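Local coordinates for protein PA4485 (Pseudomonas aeruginosa, PDB 4AVR) that probably acts as a lytic transglycosylase of the RlpA family, cleaving peptidoglycan with a preference for naked glycan strands that lack stem peptides, at residues T3-Y8 with S84-V89; L16-G21 with I57-P62; R51-R56 with R73-G78. All coordinates share one frame; numbering follows the deposited sequence.

Contact 1 (T3-Y8 with S84-V89)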
ATOM      1  N   THR A   3      17.336  11.696   5.440  1.00  9.67           N
ATOM      2  CA  THR A   3      16.283  12.134   4.535  1.00  9.28           C
ATOM      3  C   THR A   3      16.120  11.129   3.422  1.00  8.85           C
ATOM      4  O   THR A   3      17.103  10.574   2.927  1.00  9.72           O
ATOM      5  CB  THR A   3      16.668  13.503   3.895  1.00 10.64           C
ATOM      6  OG1 THR A   3      16.918  14.490   4.897  1.00 12.19           O
ATOM      7  CG2 THR A   3      15.646  14.017   2.923  1.00 10.95           C
ATOM      8  N   GLY A   4      14.879  10.925   2.987  1.00  8.96           N
ATOM      9  CA  GLY A   4      14.607  10.135   1.806  1.00  9.00           C
ATOM     10  C   GLY A   4      13.115  10.105   1.561  1.00  9.03           C
ATOM     11  O   GLY A   4      12.353  10.809   2.234  1.00 10.19           O
ATOM     12  N   GLU A   5      12.691   9.285   0.608  1.00  9.28           N
ATOM     13  CA  GLU A   5      11.274   9.123   0.328  1.00  9.65           C
ATOM     14  C   GLU A   5      10.637   8.186   1.342  1.00  9.28           C
ATOM     15  O   GLU A   5      11.220   7.148   1.684  1.00  9.87           O
ATOM     16  CB  GLU A   5      11.067   8.591  -1.096  1.00 11.34           C
ATOM     17  CG  GLU A   5       9.622   8.359  -1.517  1.00 14.38           C
ATOM     18  CD  GLU A   5       9.520   7.680  -2.880  1.00 16.47           C
ATOM     19  OE1 GLU A   5       9.768   6.460  -2.983  1.00 20.88           O
ATOM     20  OE2 GLU A   5       9.178   8.375  -3.850  1.00 20.70           O
ATOM     21  N   ALA A   6       9.439   8.524   1.793  1.00  8.84           N
ATOM     22  CA  ALA A   6       8.578   7.619   2.572  1.00  8.61           C
ATOM     23  C   ALA A   6       7.461   7.115   1.679  1.00  8.53           C
ATOM     24  O   ALA A   6       6.944   7.837   0.829  1.00  9.89           O
ATOM     25  CB  ALA A   6       7.962   8.317   3.778  1.00  9.50           C
ATOM     26  N   SER A   7       7.061   5.872   1.934  1.00  8.52           N
ATOM     27  CA  SER A   7       5.881   5.259   1.335  1.00  8.59           C
ATOM     28  C   SER A   7       5.001   4.716   2.448  1.00  8.20           C
ATOM     29  O   SER A   7       5.384   4.761   3.611  1.00  8.49           O
ATOM     30  CB  SER A   7       6.293   4.096   0.432  1.00 10.19           C
ATOM     31  OG  SER A   7       6.615   2.964   1.222  1.00 12.69           O
ATOM     32  N   TYR A   8       3.846   4.153   2.078  1.00  8.38           N
ATOM     33  CA  TYR A   8       3.041   3.420   3.048  1.00  8.17           C
ATOM     34  C   TYR A   8       2.594   2.080   2.500  1.00  7.75           C
ATOM     35  O   TYR A   8       2.449   1.875   1.291  1.00  7.95           O
ATOM     36  CB  TYR A   8       1.878   4.238   3.605  1.00  8.78           C
ATOM     37  CG  TYR A   8       0.732   4.593   2.687  1.00  9.30           C
ATOM     38  CD1 TYR A   8      -0.375   3.769   2.565  1.00 10.60           C
ATOM     39  CD2 TYR A   8       0.715   5.813   2.020  1.00 10.44           C
ATOM     40  CE1 TYR A   8      -1.473   4.148   1.789  1.00 12.41           C
ATOM     41  CE2 TYR A   8      -0.358   6.222   1.261  1.00 12.47           C
ATOM     42  CZ  TYR A   8      -1.441   5.380   1.140  1.00 12.79           C
ATOM     43  OH  TYR A   8      -2.536   5.776   0.395  1.00 15.41           O
ATOM     44  N   SER A  84      -1.049  11.715  -1.474  1.00 13.90           N
ATOM     45  CA  SER A  84       0.199  11.856  -2.222  1.00 14.05           C
ATOM     46  C   SER A  84       0.885  10.518  -2.441  1.00 13.68           C
ATOM     47  O   SER A  84       1.624  10.363  -3.419  1.00 15.55           O
ATOM     48  CB  SER A  84       1.162  12.815  -1.536  1.00 13.84           C
ATOM     49  OG  SER A  84       1.571  12.363  -0.272  1.00 15.01           O
ATOM     50  N   GLY A  85       0.665   9.563  -1.545  1.00 12.80           N
ATOM     51  CA  GLY A  85       1.228   8.217  -1.672  1.00 12.89           C
ATOM     52  C   GLY A  85       2.646   8.122  -1.146  1.00 11.37           C
ATOM     53  O   GLY A  85       2.979   7.241  -0.356  1.00 12.35           O
ATOM     54  N   VAL A  86       3.487   9.023  -1.623  1.00 12.73           N
ATOM     55  CA  VAL A  86       4.836   9.157  -1.146  1.00 12.46           C
ATOM     56  C   VAL A  86       5.086  10.598  -0.744  1.00 12.21           C
ATOM     57  O   VAL A  86       4.331  11.507  -1.094  1.00 14.86           O
ATOM     58  CB  VAL A  86       5.818   8.737  -2.237  1.00 13.10           C
ATOM     59  CG1 VAL A  86       5.672   7.252  -2.541  1.00 14.50           C
ATOM     60  CG2 VAL A  86       5.658   9.591  -3.495  1.00 15.58           C
ATOM     61  N   ALA A  87       6.155  10.796   0.011  1.00 11.00           N
ATOM     62  CA  ALA A  87       6.538  12.140   0.413  1.00 11.29           C
ATOM     63  C   ALA A  87       8.001  12.130   0.785  1.00  9.58           C
ATOM     64  O   ALA A  87       8.495  11.147   1.312  1.00  9.92           O
ATOM     65  CB  ALA A  87       5.715  12.601   1.612  1.00 14.14           C
ATOM     66  N   PRO A  88       8.695  13.258   0.585  1.00  9.90           N
ATOM     67  CA  PRO A  88      10.029  13.405   1.160  1.00  9.44           C
ATOM     68  C   PRO A  88       9.913  13.564   2.663  1.00  8.76           C
ATOM     69  O   PRO A  88       9.087  14.352   3.139  1.00  9.67           O
ATOM     70  CB  PRO A  88      10.541  14.696   0.511  1.00 11.30           C
ATOM     71  CG  PRO A  88       9.292  15.501   0.272  1.00 12.53           C
ATOM     72  CD  PRO A  88       8.196  14.512  -0.017  1.00 12.33           C
ATOM     73  N   VAL A  89      10.745  12.848   3.416  1.00  8.43           N
ATOM     74  CA  VAL A  89      10.716  12.917   4.855  1.00  8.49           C
ATOM     75  C   VAL A  89      12.107  13.102   5.436  1.00  8.47           C
ATOM     76  O   VAL A  89      13.117  12.687   4.875  1.00  9.35           O
ATOM     77  CB  VAL A  89      10.062  11.669   5.524  1.00  8.82           C
ATOM     78  CG1 VAL A  89       8.608  11.536   5.111  1.00  9.35           C
ATOM     79  CG2 VAL A  89      10.843  10.401   5.231  1.00  9.41           C
TER
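Strand 3-8 pairs antiparallel with 87-89 through four backbone hydrogen bonds, the two short axes running at 132° and approaching to 4.5 Å. The pairing joins the first and last strands of the sheet in this double-psi beta-barrel (DPBB) family protein. G4 and V89 form a hydrogen-bonded pair, N of V89 giving to O of G4 at 2.9 Å and N of G4 returning to O of V89. E5 and P88 form the non-hydrogen-bonded pair between, where the proline's lack of an N-H costs no bond across the ladder. A6 and A87 form the next hydrogen-bonded pair; the bond from A6 N to A87 O, 2.8 Å, is almost straight (177°), whereas A87 N reaches A6 O at a longer 3.2 Å.

On the face of A6, A87 and V89, the CB of A6 sits 3.5 Å from CG1 of V89, while the other branch, V89 CG2, comes to 3.4 Å from G4 O. Side chains of strands 67-71 and 41-46 cover V89 further. On the face of E5 and P88, a chi1 of 179° sends E5 CG away from the backbone N, and the extended chain carries the carboxylate across the V86 side chain, with E5 OE2 3.7 Å from V86 CG2. OE1 is held by R67 of strand 67-71 in a salt bridge, while CG, CD and OE2 lie against V86. Past the ladder, the loop residue G85 has its carbonyl oxygen hydrogen-bonded by S11 OG of the second subunit. Y8 turns its ring obliquely to that same oxygen, with Y8 CD2 3.6 Å from G85 O.

Contact 2 (L16-G21 with I57-P62)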
ATOM      1  N   LEU A  16       0.064 -10.287   7.394  1.00 14.86           N
ATOM      2  CA  LEU A  16       1.244 -11.030   6.959  1.00 16.24           C
ATOM      3  C   LEU A  16       2.427 -10.665   7.831  1.00 13.24           C
ATOM      4  O   LEU A  16       2.526  -9.554   8.338  1.00 12.78           O
ATOM      5  CB  LEU A  16       1.573 -10.739   5.496  1.00 19.39           C
ATOM      6  CG  LEU A  16       0.442 -11.087   4.527  1.00 28.38           C
ATOM      7  CD1 LEU A  16       0.861 -10.791   3.097  1.00 29.23           C
ATOM      8  CD2 LEU A  16       0.024 -12.540   4.679  1.00 28.63           C
ATOM      9  N   ARG A  17       3.350 -11.609   7.998  1.00 14.50           N
ATOM     10  CA  ARG A  17       4.474 -11.417   8.895  1.00 13.91           C
ATOM     11  C   ARG A  17       5.469 -10.410   8.384  1.00 12.86           C
ATOM     12  O   ARG A  17       5.950 -10.512   7.254  1.00 16.06           O
ATOM     13  CB  ARG A  17       5.255 -12.715   9.047  1.00 18.08           C
ATOM     14  CG  ARG A  17       4.495 -13.868   9.599  1.00 18.44           C
ATOM     15  CD  ARG A  17       4.259 -13.657  11.057  1.00 18.28           C
ATOM     16  NE  ARG A  17       3.718 -14.876  11.650  1.00 19.47           N
ATOM     17  CZ  ARG A  17       3.376 -14.994  12.920  1.00 17.46           C
ATOM     18  NH1 ARG A  17       3.554 -13.971  13.753  1.00 18.31           N
ATOM     19  NH2 ARG A  17       2.865 -16.126  13.368  1.00 19.65           N
ATOM     20  N   THR A  18       5.814  -9.469   9.254  1.00 11.33           N
ATOM     21  CA  THR A  18       6.950  -8.595   9.065  1.00 11.62           C
ATOM     22  C   THR A  18       8.216  -9.333   9.482  1.00 11.51           C
ATOM     23  O   THR A  18       8.160 -10.408  10.102  1.00 11.91           O
ATOM     24  CB  THR A  18       6.824  -7.319   9.928  1.00 10.71           C
ATOM     25  OG1 THR A  18       6.884  -7.672  11.313  1.00 10.63           O
ATOM     26  CG2 THR A  18       5.543  -6.537   9.612  1.00 11.83           C
ATOM     27  N   ALA A  19       9.364  -8.736   9.190  1.00 12.31           N
ATOM     28  CA  ALA A  19      10.653  -9.334   9.566  1.00 13.21           C
ATOM     29  C   ALA A  19      10.802  -9.455  11.087  1.00 13.09           C
ATOM     30  O   ALA A  19      11.523 -10.341  11.562  1.00 14.82           O
ATOM     31  CB  ALA A  19      11.797  -8.522   8.985  1.00 14.44           C
ATOM     32  N   SER A  20      10.139  -8.581  11.853  1.00 12.46           N
ATOM     33  CA  SER A  20      10.173  -8.637  13.326  1.00 12.24           C
ATOM     34  C   SER A  20       9.347  -9.766  13.892  1.00 12.10           C
ATOM     35  O   SER A  20       9.416 -10.045  15.108  1.00 13.74           O
ATOM     36  CB  SER A  20       9.622  -7.368  13.974  1.00 12.27           C
ATOM     37  OG  SER A  20       8.216  -7.268  13.817  1.00 11.48           O
ATOM     38  N   GLY A  21       8.520 -10.378  13.051  1.00 10.79           N
ATOM     39  CA  GLY A  21       7.596 -11.403  13.493  1.00 11.06           C
ATOM     40  C   GLY A  21       6.194 -10.891  13.691  1.00 10.41           C
ATOM     41  O   GLY A  21       5.259 -11.677  13.634  1.00 12.14           O
ATOM     42  N   ILE A  57      10.045   0.743  14.562  1.00  9.93           N
ATOM     43  CA  ILE A  57      10.534  -0.109  13.482  1.00  9.94           C
ATOM     44  C   ILE A  57      10.192  -1.578  13.776  1.00  9.74           C
ATOM     45  O   ILE A  57      10.546  -2.107  14.834  1.00 11.19           O
ATOM     46  CB  ILE A  57      12.061   0.047  13.268  1.00 10.74           C
ATOM     47  CG1 ILE A  57      12.407   1.526  12.991  1.00 10.95           C
ATOM     48  CG2 ILE A  57      12.553  -0.893  12.170  1.00 11.60           C
ATOM     49  CD1 ILE A  57      11.629   2.165  11.846  1.00 11.55           C
ATOM     50  N   ASN A  58       9.518  -2.227  12.840  1.00  9.39           N
ATOM     51  CA  ASN A  58       9.200  -3.653  12.981  1.00  9.89           C
ATOM     52  C   ASN A  58       9.368  -4.447  11.691  1.00  9.57           C
ATOM     53  O   ASN A  58       8.908  -5.575  11.622  1.00 10.28           O
ATOM     54  CB  ASN A  58       7.801  -3.869  13.597  1.00 10.30           C
ATOM     55  CG  ASN A  58       6.696  -3.660  12.598  1.00 10.38           C
ATOM     56  OD1 ASN A  58       6.925  -3.119  11.519  1.00 10.44           O
ATOM     57  ND2 ASN A  58       5.482  -4.106  12.945  1.00 11.07           N
ATOM     58  N   ASP A  59      10.034  -3.888  10.683  1.00  9.40           N
ATOM     59  CA  ASP A  59      10.143  -4.577   9.405  1.00  9.69           C
ATOM     60  C   ASP A  59      11.367  -4.092   8.645  1.00  9.72           C
ATOM     61  O   ASP A  59      11.951  -3.059   8.983  1.00 10.11           O
ATOM     62  CB  ASP A  59       8.866  -4.356   8.574  1.00  9.71           C
ATOM     63  CG  ASP A  59       8.590  -5.455   7.549  1.00 10.61           C
ATOM     64  OD1 ASP A  59       9.335  -6.453   7.461  1.00 11.11           O
ATOM     65  OD2 ASP A  59       7.580  -5.313   6.822  1.00 12.39           O
ATOM     66  N   ARG A  60      11.727  -4.864   7.626  1.00 10.67           N
ATOM     67  CA  ARG A  60      12.783  -4.542   6.692  1.00 11.53           C
ATOM     68  C   ARG A  60      12.183  -4.125   5.358  1.00 12.07           C
ATOM     69  O   ARG A  60      10.975  -3.965   5.220  1.00 13.85           O
ATOM     70  CB  ARG A  60      13.766  -5.728   6.580  1.00 12.12           C
ATOM     71  CG  ARG A  60      14.454  -6.064   7.896  1.00 13.56           C
ATOM     72  CD  ARG A  60      15.324  -4.920   8.375  1.00 14.67           C
ATOM     73  NE  ARG A  60      15.895  -5.179   9.691  1.00 14.61           N
ATOM     74  CZ  ARG A  60      16.091  -4.240  10.622  1.00 12.96           C
ATOM     75  NH1 ARG A  60      15.771  -2.971  10.385  1.00 12.75           N
ATOM     76  NH2 ARG A  60      16.591  -4.558  11.814  1.00 15.96           N
ATOM     77  N   GLY A  61      13.061  -3.915   4.387  1.00 14.05           N
ATOM     78  CA  GLY A  61      12.821  -2.916   3.352  1.00 15.38           C
ATOM     79  C   GLY A  61      13.096  -1.534   3.946  1.00 14.33           C
ATOM     80  O   GLY A  61      13.464  -1.410   5.101  1.00 15.20           O
ATOM     81  N   PRO A  62      12.877  -0.462   3.167  1.00 13.44           N
ATOM     82  CA  PRO A  62      12.341  -0.450   1.815  1.00 14.05           C
ATOM     83  C   PRO A  62      13.182  -1.110   0.738  1.00 14.65           C
ATOM     84  O   PRO A  62      14.363  -1.438   0.940  1.00 16.61           O
ATOM     85  CB  PRO A  62      12.227   1.039   1.492  1.00 15.02           C
ATOM     86  CG  PRO A  62      12.161   1.715   2.804  1.00 14.93           C
ATOM     87  CD  PRO A  62      12.933   0.891   3.749  1.00 14.17           C
TER
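T18 lays its CB and methyl across the carboxylate of D59, T18 CB coming to 3.5 Å from D59 CG. The threonine opens a type I beta turn, T18 to G21, closed by the bond from G21 N to T18 O, and this turn docks on N58 and D59 of strand 52-59 in the DPBB-family fold. The backbone oxygen of N58 is the main acceptor. S20 grips it twice: its OG, placed between backbone N and carbonyl carbon (chi1 71°), lies 2.9 Å from N58 O, and its backbone N approaches the same oxygen at 3.3 Å from above the carbonyl plane. T18 OG1 also comes within 2.9 Å of N58 O, but has E22 O as another acceptor.

Beside this, D59 extends its carboxylate to the turn. A19 N bonds D59 OD1 at 2.9 Å, nearly straight (168°) but from above the carboxylate plane. The other oxygen, OD2, is hydrogen-bonded to the hydroxyl of Y9, so the two oxygens of one carboxylate serve different parts of the chain. E22, just past the turn, takes the amide ND2 of N58 through its side chain. A19 adds an apolar touch, its methyl lying alongside the bent chain of R60 with A19 CB 3.8 Å from R60 CG.

Contact 3 (R51-R56 with R73-G78); sequences RSVVVR and RKAAEG
R51 brings one face of its guanidinium over the carbonyl oxygen of G78, in the last turn of helix 73-79, with E77 O oblique to it. NE of R51 lies 3.2 Å from G78 O, yet no hydrogen bond is formed: the oxygen stands over the face, where the N-H groups do not point. A bend at chi3 (69°) folds the arginine back over the helix, and its positive charge next to the carbonyls of E77 and G78 is probably favourable. A water bridges the two backbones beside it, donating to S52 O and to G78 O, 2.8 Å from each.

Farther along the strand, V53 and V55 point toward the helix. V53 rests CG1 on the backbone of G78, 3.7 Å from G78 CA; with no side chain on the glycine, the valine methyl comes right up to the main chain. V55 CG1, held anti to the carbonyl carbon (chi1 -65°), packs on A75 CB at 3.7 Å, while V53 CG2 is farther off, at 4.4 Å from the same atom. Small residues on the helix thus meet branched ones on the strand, with the two axes 8.1 Å apart and running nearly antiparallel at 157°. This is helix-on-sheet packing, in which helix 73-79 packs through A75 and G78 on V53 and V55 of strand 52-59 in the DPBB-family fold.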
ATOM      1  N   ARG A  51       4.129  18.040   8.894  1.00 11.68           N
ATOM      2  CA  ARG A  51       3.502  17.157   9.874  1.00 11.55           C
ATOM      3  C   ARG A  51       4.479  16.081  10.305  1.00 10.86           C
ATOM      4  O   ARG A  51       5.315  15.643   9.516  1.00 11.21           O
ATOM      5  CB  ARG A  51       2.255  16.526   9.297  1.00 13.25           C
ATOM      6  CG  ARG A  51       1.209  17.580   8.960  1.00 16.07           C
ATOM      7  CD  ARG A  51      -0.097  16.994   8.488  1.00 20.15           C
ATOM      8  NE  ARG A  51      -0.778  16.316   9.565  1.00 24.05           N
ATOM      9  CZ  ARG A  51      -1.916  15.653   9.418  1.00 25.31           C
ATOM     10  NH1 ARG A  51      -2.492  15.575   8.225  1.00 30.83           N
ATOM     11  NH2 ARG A  51      -2.466  15.053  10.461  1.00 28.39           N
ATOM     12  N   SER A  52       4.381  15.652  11.555  1.00 11.67           N
ATOM     13  CA  SER A  52       5.287  14.640  12.081  1.00 11.56           C
ATOM     14  C   SER A  52       4.558  13.614  12.922  1.00 11.50           C
ATOM     15  O   SER A  52       3.514  13.886  13.517  1.00 13.33           O
ATOM     16  CB  SER A  52       6.412  15.272  12.895  1.00 13.97           C
ATOM     17  OG  SER A  52       5.957  15.824  14.098  1.00 17.78           O
ATOM     18  N   VAL A  53       5.124  12.410  12.928  1.00 11.17           N
ATOM     19  CA  VAL A  53       4.660  11.300  13.764  1.00 11.50           C
ATOM     20  C   VAL A  53       5.870  10.559  14.306  1.00 10.75           C
ATOM     21  O   VAL A  53       6.983  10.738  13.815  1.00 11.52           O
ATOM     22  CB  VAL A  53       3.777  10.297  12.990  1.00 12.28           C
ATOM     23  CG1 VAL A  53       2.544  10.981  12.411  1.00 13.77           C
ATOM     24  CG2 VAL A  53       4.557   9.586  11.915  1.00 12.88           C
ATOM     25  N   VAL A  54       5.639   9.715  15.311  1.00 11.08           N
ATOM     26  CA  VAL A  54       6.658   8.787  15.803  1.00 11.01           C
ATOM     27  C   VAL A  54       6.200   7.370  15.481  1.00 10.71           C
ATOM     28  O   VAL A  54       5.060   6.985  15.779  1.00 12.45           O
ATOM     29  CB  VAL A  54       6.898   8.962  17.305  1.00 12.87           C
ATOM     30  CG1 VAL A  54       7.896   7.930  17.806  1.00 14.34           C
ATOM     31  CG2 VAL A  54       7.410  10.366  17.593  1.00 14.46           C
ATOM     32  N   VAL A  55       7.084   6.619  14.836  1.00 10.47           N
ATOM     33  CA  VAL A  55       6.828   5.216  14.509  1.00 10.31           C
ATOM     34  C   VAL A  55       7.864   4.324  15.171  1.00 10.17           C
ATOM     35  O   VAL A  55       8.928   4.777  15.596  1.00 11.61           O
ATOM     36  CB  VAL A  55       6.827   4.974  12.985  1.00 10.68           C
ATOM     37  CG1 VAL A  55       5.663   5.702  12.313  1.00 13.13           C
ATOM     38  CG2 VAL A  55       8.172   5.352  12.365  1.00 11.24           C
ATOM     39  N   ARG A  56       7.505   3.046  15.268  1.00 10.27           N
ATOM     40  CA  ARG A  56       8.354   1.998  15.825  1.00 10.75           C
ATOM     41  C   ARG A  56       8.754   1.059  14.689  1.00 10.10           C
ATOM     42  O   ARG A  56       7.895   0.597  13.930  1.00 10.51           O
ATOM     43  CB  ARG A  56       7.499   1.248  16.869  1.00 13.37           C
ATOM     44  CG  ARG A  56       8.100   0.034  17.522  1.00 13.12           C
ATOM     45  CD  ARG A  56       7.146  -0.498  18.586  1.00 14.72           C
ATOM     46  NE  ARG A  56       5.830  -0.944  18.085  1.00 14.95           N
ATOM     47  CZ  ARG A  56       5.584  -2.162  17.614  1.00 14.91           C
ATOM     48  NH1 ARG A  56       6.545  -3.079  17.555  1.00 16.66           N
ATOM     49  NH2 ARG A  56       4.366  -2.481  17.213  1.00 15.48           N
ATOM     50  N   ARG A  73      -0.502   2.502   7.485  1.00  8.65           N
ATOM     51  CA  ARG A  73      -1.581   3.385   7.050  1.00  9.21           C
ATOM     52  C   ARG A  73      -1.876   4.475   8.072  1.00  9.05           C
ATOM     53  O   ARG A  73      -2.041   5.646   7.716  1.00  9.51           O
ATOM     54  CB  ARG A  73      -2.848   2.574   6.765  1.00 11.20           C
ATOM     55  CG  ARG A  73      -3.911   3.391   6.024  1.00 11.85           C
ATOM     56  CD  ARG A  73      -5.205   3.586   6.725  1.00 18.34           C
ATOM     57  NE  ARG A  73      -5.593   2.546   7.593  1.00 20.38           N
ATOM     58  CZ  ARG A  73      -5.857   2.561   8.895  1.00 16.39           C
ATOM     59  NH1 ARG A  73      -5.854   3.622   9.721  1.00 16.46           N
ATOM     60  NH2 ARG A  73      -6.152   1.384   9.356  1.00 17.74           N
ATOM     61  N   LYS A  74      -1.970   4.108   9.343  1.00  9.48           N
ATOM     62  CA  LYS A  74      -2.266   5.082  10.387  1.00  9.76           C
ATOM     63  C   LYS A  74      -1.174   6.147  10.460  1.00  9.59           C
ATOM     64  O   LYS A  74      -1.468   7.341  10.642  1.00 10.64           O
ATOM     65  CB  LYS A  74      -2.444   4.387  11.740  1.00 10.74           C
ATOM     66  CG  LYS A  74      -2.805   5.324  12.869  1.00 12.83           C
ATOM     67  CD  LYS A  74      -4.204   5.857  12.747  1.00 20.04           C
ATOM     68  CE  LYS A  74      -4.602   6.615  14.005  1.00 27.36           C
ATOM     69  NZ  LYS A  74      -5.949   7.247  13.891  1.00 40.29           N
ATOM     70  N   ALA A  75       0.089   5.748  10.324  1.00  9.11           N
ATOM     71  CA  ALA A  75       1.178   6.726  10.317  1.00  9.33           C
ATOM     72  C   ALA A  75       1.069   7.649   9.101  1.00  9.00           C
ATOM     73  O   ALA A  75       1.323   8.855   9.203  1.00  9.81           O
ATOM     74  CB  ALA A  75       2.526   6.024  10.348  1.00  9.56           C
ATOM     75  N   ALA A  76       0.713   7.090   7.951  1.00  8.77           N
ATOM     76  CA  ALA A  76       0.537   7.888   6.741  1.00  9.43           C
ATOM     77  C   ALA A  76      -0.562   8.928   6.907  1.00 10.14           C
ATOM     78  O   ALA A  76      -0.443  10.058   6.428  1.00 11.22           O
ATOM     79  CB  ALA A  76       0.252   7.008   5.558  1.00  9.92           C
ATOM     80  N   GLU A  77      -1.634   8.562   7.604  1.00 10.36           N
ATOM     81  CA  GLU A  77      -2.684   9.537   7.942  1.00 11.24           C
ATOM     82  C   GLU A  77      -2.127  10.678   8.785  1.00 11.59           C
ATOM     83  O   GLU A  77      -2.395  11.849   8.510  1.00 13.19           O
ATOM     84  CB  GLU A  77      -3.847   8.852   8.673  1.00 12.73           C
ATOM     85  CG  GLU A  77      -4.618   7.901   7.775  1.00 13.55           C
ATOM     86  CD  GLU A  77      -5.618   7.021   8.476  1.00 15.76           C
ATOM     87  OE1 GLU A  77      -5.468   6.681   9.660  1.00 19.57           O
ATOM     88  OE2 GLU A  77      -6.514   6.505   7.775  1.00 18.96           O
ATOM     89  N   GLY A  78      -1.345  10.345   9.810  1.00 11.61           N
ATOM     90  CA  GLY A  78      -0.740  11.368  10.661  1.00 12.30           C
ATOM     91  C   GLY A  78       0.226  12.273   9.900  1.00 11.54           C
ATOM     92  O   GLY A  78       0.378  13.435  10.243  1.00 13.90           O
TER
HETATM   93  O   HOH W   1       0.815  14.460  12.806  1.00 23.44           O

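How the contacts relate
All three contacts build on one mixed six-stranded sheet. Contact 1 pairs its first and last strands, so along the chain it encloses both others, while contacts 2 and 3 interleave and share strand 52-59: residues 51-56 meet helix 73-79, and the adjoining 57-62 receives the turn T18-G21. The centres of contacts 1 and 3 are about 11 Å apart, and the two touch where Y8 CB packs on A76 CB at 3.8 Å. Contact 2 is more remote, its centre about 18 Å from that of contact 1 and 17 Å from that of contact 3, on the opposite side of the chain's centre from both. All three also touch the second subunit of the two-chain assembly.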